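Local coordinates for protein 2,3-dihydroxybenzoate-AMP ligase (Mycobacterium smegmatis, PDB 5KEI) that belongs to the ANL superfamily of AMP-binding enzymes, with a large AMP-binding region followed by a smaller C-terminal domain, at residues P282-I291 against L305-C313. Residues are numbered along the deposited sequence; the frame is centred on the assembly and turned at random.
Sequences PSPEAAFAAI and LAKLWAQAC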
loop_
_atom_site.group_PDB
_atom_site.type_symbol
_atom_site.label_atom_id
_atom_site.label_comp_id
_atom_site.label_asym_id
_atom_site.label_seq_id
_atom_site.Cartn_x
_atom_site.Cartn_y
_atom_site.Cartn_z
ATOM N N PRO A 282 -19.240 4.644 -5.660
ATOM C CA PRO A 282 -19.297 5.063 -4.264
ATOM C C PRO A 282 -19.893 6.481 -4.099
ATOM O O PRO A 282 -19.809 7.052 -3.012
ATOM C CB PRO A 282 -17.832 5.034 -3.859
ATOM C CG PRO A 282 -17.165 5.561 -5.062
ATOM C CD PRO A 282 -17.956 5.033 -6.261
ATOM N N SER A 283 -20.481 7.035 -5.155
ATOM C CA SER A 283 -21.235 8.285 -5.036
ATOM C C SER A 283 -22.479 8.078 -4.153
ATOM O O SER A 283 -23.029 6.980 -4.116
ATOM C CB SER A 283 -21.632 8.806 -6.415
ATOM O OG SER A 283 -22.432 7.853 -7.078
ATOM N N PRO A 284 -22.915 9.138 -3.438
ATOM C CA PRO A 284 -23.962 9.050 -2.409
ATOM C C PRO A 284 -25.222 8.277 -2.825
ATOM O O PRO A 284 -25.639 7.350 -2.114
ATOM C CB PRO A 284 -24.303 10.519 -2.148
ATOM C CG PRO A 284 -23.061 11.241 -2.428
ATOM C CD PRO A 284 -22.409 10.520 -3.574
ATOM N N GLU A 285 -25.810 8.648 -3.960
ATOM C CA GLU A 285 -27.071 8.058 -4.410
ATOM C C GLU A 285 -26.954 6.543 -4.620
ATOM O O GLU A 285 -27.801 5.772 -4.157
ATOM C CB GLU A 285 -27.539 8.735 -5.703
ATOM C CG GLU A 285 -28.992 8.413 -6.082
ATOM C CD GLU A 285 -29.578 9.379 -7.116
ATOM O OE1 GLU A 285 -28.822 9.874 -7.988
ATOM O OE2 GLU A 285 -30.800 9.651 -7.045
ATOM N N ALA A 286 -25.895 6.126 -5.308
ATOM C CA ALA A 286 -25.646 4.712 -5.573
ATOM C C ALA A 286 -25.244 3.961 -4.304
ATOM O O ALA A 286 -25.684 2.828 -4.081
ATOM C CB ALA A 286 -24.577 4.555 -6.639
ATOM N N ALA A 287 -24.421 4.588 -3.466
ATOM C CA ALA A 287 -23.970 3.928 -2.242
ATOM C C ALA A 287 -25.109 3.779 -1.220
ATOM O O ALA A 287 -25.293 2.701 -0.667
ATOM C CB ALA A 287 -22.804 4.674 -1.638
ATOM N N PHE A 288 -25.877 4.849 -0.986
ATOM C CA PHE A 288 -27.048 4.779 -0.101
ATOM C C PHE A 288 -28.015 3.688 -0.554
ATOM O O PHE A 288 -28.682 3.043 0.265
ATOM C CB PHE A 288 -27.796 6.117 -0.050
ATOM C CG PHE A 288 -27.011 7.246 0.561
ATOM C CD1 PHE A 288 -25.860 7.005 1.299
ATOM C CD2 PHE A 288 -27.433 8.557 0.395
ATOM C CE1 PHE A 288 -25.138 8.057 1.859
ATOM C CE2 PHE A 288 -26.718 9.610 0.945
ATOM C CZ PHE A 288 -25.572 9.359 1.685
ATOM N N ALA A 289 -28.097 3.509 -1.871
ATOM C CA ALA A 289 -28.927 2.480 -2.473
ATOM C C ALA A 289 -28.414 1.085 -2.140
ATOM O O ALA A 289 -29.194 0.220 -1.725
ATOM C CB ALA A 289 -28.991 2.666 -3.973
ATOM N N ALA A 290 -27.108 0.880 -2.331
ATOM C CA ALA A 290 -26.435 -0.395 -2.031
ATOM C C ALA A 290 -26.514 -0.774 -0.548
ATOM O O ALA A 290 -26.716 -1.941 -0.210
ATOM C CB ALA A 290 -24.976 -0.327 -2.469
ATOM N N ILE A 291 -26.348 0.224 0.326
ATOM C CA ILE A 291 -26.406 0.021 1.766
ATOM C C ILE A 291 -27.777 -0.443 2.210
ATOM O O ILE A 291 -27.893 -1.357 3.038
ATOM C CB ILE A 291 -26.063 1.304 2.557
ATOM C CG1 ILE A 291 -24.651 1.775 2.241
ATOM C CG2 ILE A 291 -26.200 1.063 4.062
ATOM C CD1 ILE A 291 -24.237 2.970 3.052
ATOM N N LEU A 305 -14.713 11.977 0.437
ATOM C CA LEU A 305 -15.911 11.228 0.094
ATOM C C LEU A 305 -16.850 11.078 1.282
ATOM O O LEU A 305 -18.072 11.061 1.116
ATOM C CB LEU A 305 -15.542 9.855 -0.458
ATOM C CG LEU A 305 -16.709 9.113 -1.104
ATOM C CD1 LEU A 305 -17.462 10.010 -2.071
ATOM C CD2 LEU A 305 -16.234 7.851 -1.799
ATOM N N ALA A 306 -16.281 10.961 2.479
ATOM C CA ALA A 306 -17.092 10.899 3.686
ATOM C C ALA A 306 -17.885 12.201 3.853
ATOM O O ALA A 306 -19.069 12.182 4.208
ATOM C CB ALA A 306 -16.221 10.635 4.905
ATOM N N LYS A 307 -17.230 13.329 3.580
ATOM C CA LYS A 307 -17.858 14.638 3.711
ATOM C C LYS A 307 -18.969 14.815 2.675
ATOM O O LYS A 307 -20.042 15.322 2.986
ATOM C CB LYS A 307 -16.808 15.759 3.585
ATOM C CG LYS A 307 -17.411 17.152 3.601
ATOM C CD LYS A 307 -16.419 18.246 4.002
ATOM C CE LYS A 307 -15.229 18.374 3.062
ATOM N NZ LYS A 307 -14.290 19.485 3.484
ATOM N N LEU A 308 -18.704 14.379 1.448
ATOM C CA LEU A 308 -19.703 14.414 0.388
ATOM C C LEU A 308 -20.954 13.600 0.758
ATOM O O LEU A 308 -22.061 14.091 0.585
ATOM C CB LEU A 308 -19.090 13.919 -0.931
ATOM C CG LEU A 308 -19.988 13.944 -2.171
ATOM C CD1 LEU A 308 -20.329 15.362 -2.563
ATOM C CD2 LEU A 308 -19.370 13.176 -3.352
ATOM N N TRP A 309 -20.790 12.381 1.287
ATOM C CA TRP A 309 -21.939 11.562 1.712
ATOM C C TRP A 309 -22.761 12.225 2.791
ATOM O O TRP A 309 -23.979 12.110 2.803
ATOM C CB TRP A 309 -21.514 10.204 2.273
ATOM C CG TRP A 309 -21.062 9.181 1.299
ATOM C CD1 TRP A 309 -20.625 9.386 0.027
ATOM C CD2 TRP A 309 -20.986 7.771 1.532
ATOM N NE1 TRP A 309 -20.285 8.191 -0.550
ATOM C CE2 TRP A 309 -20.495 7.183 0.354
ATOM C CE3 TRP A 309 -21.287 6.951 2.627
ATOM C CZ2 TRP A 309 -20.290 5.805 0.235
ATOM C CZ3 TRP A 309 -21.098 5.595 2.507
ATOM C CH2 TRP A 309 -20.602 5.029 1.315
ATOM N N ALA A 310 -22.071 12.847 3.740
ATOM C CA ALA A 310 -22.708 13.495 4.882
ATOM C C ALA A 310 -23.629 14.634 4.431
ATOM O O ALA A 310 -24.781 14.722 4.849
ATOM C CB ALA A 310 -21.645 14.013 5.850
ATOM N N GLN A 311 -23.125 15.495 3.555
ATOM C CA GLN A 311 -23.933 16.592 3.057
ATOM C C GLN A 311 -24.839 16.119 1.927
ATOM O O GLN A 311 -25.320 16.916 1.132
ATOM C CB GLN A 311 -23.041 17.755 2.606
ATOM C CG GLN A 311 -22.152 17.457 1.433
ATOM C CD GLN A 311 -21.116 18.537 1.193
ATOM O OE1 GLN A 311 -20.676 19.214 2.126
ATOM N NE2 GLN A 311 -20.719 18.703 -0.067
ATOM N N ALA A 312 -25.068 14.811 1.863
ATOM C CA ALA A 312 -26.023 14.235 0.918
ATOM C C ALA A 312 -27.258 13.821 1.677
ATOM O O ALA A 312 -28.326 13.652 1.099
ATOM C CB ALA A 312 -25.428 13.047 0.185
ATOM N N CYS A 313 -27.093 13.662 2.985
ATOM C CA CYS A 313 -28.197 13.333 3.879
ATOM C C CYS A 313 -28.845 14.606 4.428
ATOM O O CYS A 313 -28.170 15.458 5.015
ATOM C CB CYS A 313 -27.705 12.447 5.031
ATOM S SG CYS A 313 -27.516 10.707 4.610
#
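Trp309 reaches across from helix 303-310 and donates its indole N-H to the carbonyl oxygen of Pro282, in the turn that leads into helix 284-294. CG of Trp309 stands anti to its own carbonyl carbon, which carries the indole across to that helix. NE1 of Trp309 lies 2.8 Å from O of Pro282; the oxygen sits near the indole plane and the bond bends to 149° at the hydrogen. This bond helps to set the rotation of the indole, which lies against the first turns of the other helix. CB of Ala287 comes in obliquely, 3.3 Å from CZ2 of Trp309, while CG of Pro284 meets CD1 and the CD1 methyl of Ile291 touches CZ3. Phe288 turns an edge to the indole face in a T-shaped pair, the planes at 76° and CE1 of Phe288 4.1 Å from CE3 of Trp309. CZ of Phe288 points, in its ring plane, at O of Trp309, 3.4 Å away. Both helices follow parallel strands of the large mixed sheet, 275-278 and 298-301, with strand 248-251 between them; helix 284-294 is the connection of a beta-alpha-beta crossover, and the axes of 284-291 and 305-310 approach to 10.6 Å at 79°. Trp309 also rests on Thr299 and Leu301 of strand 298-301. Beyond the indole, CD2 of Leu305 lies against CB of Pro282, and Pro284 touches CD2 of Leu308 through CD and CB of Ala312 through CB. After the helix, SG of Cys313 makes an oblique sulfur-aromatic contact, 3.8 Å from CZ of Phe288.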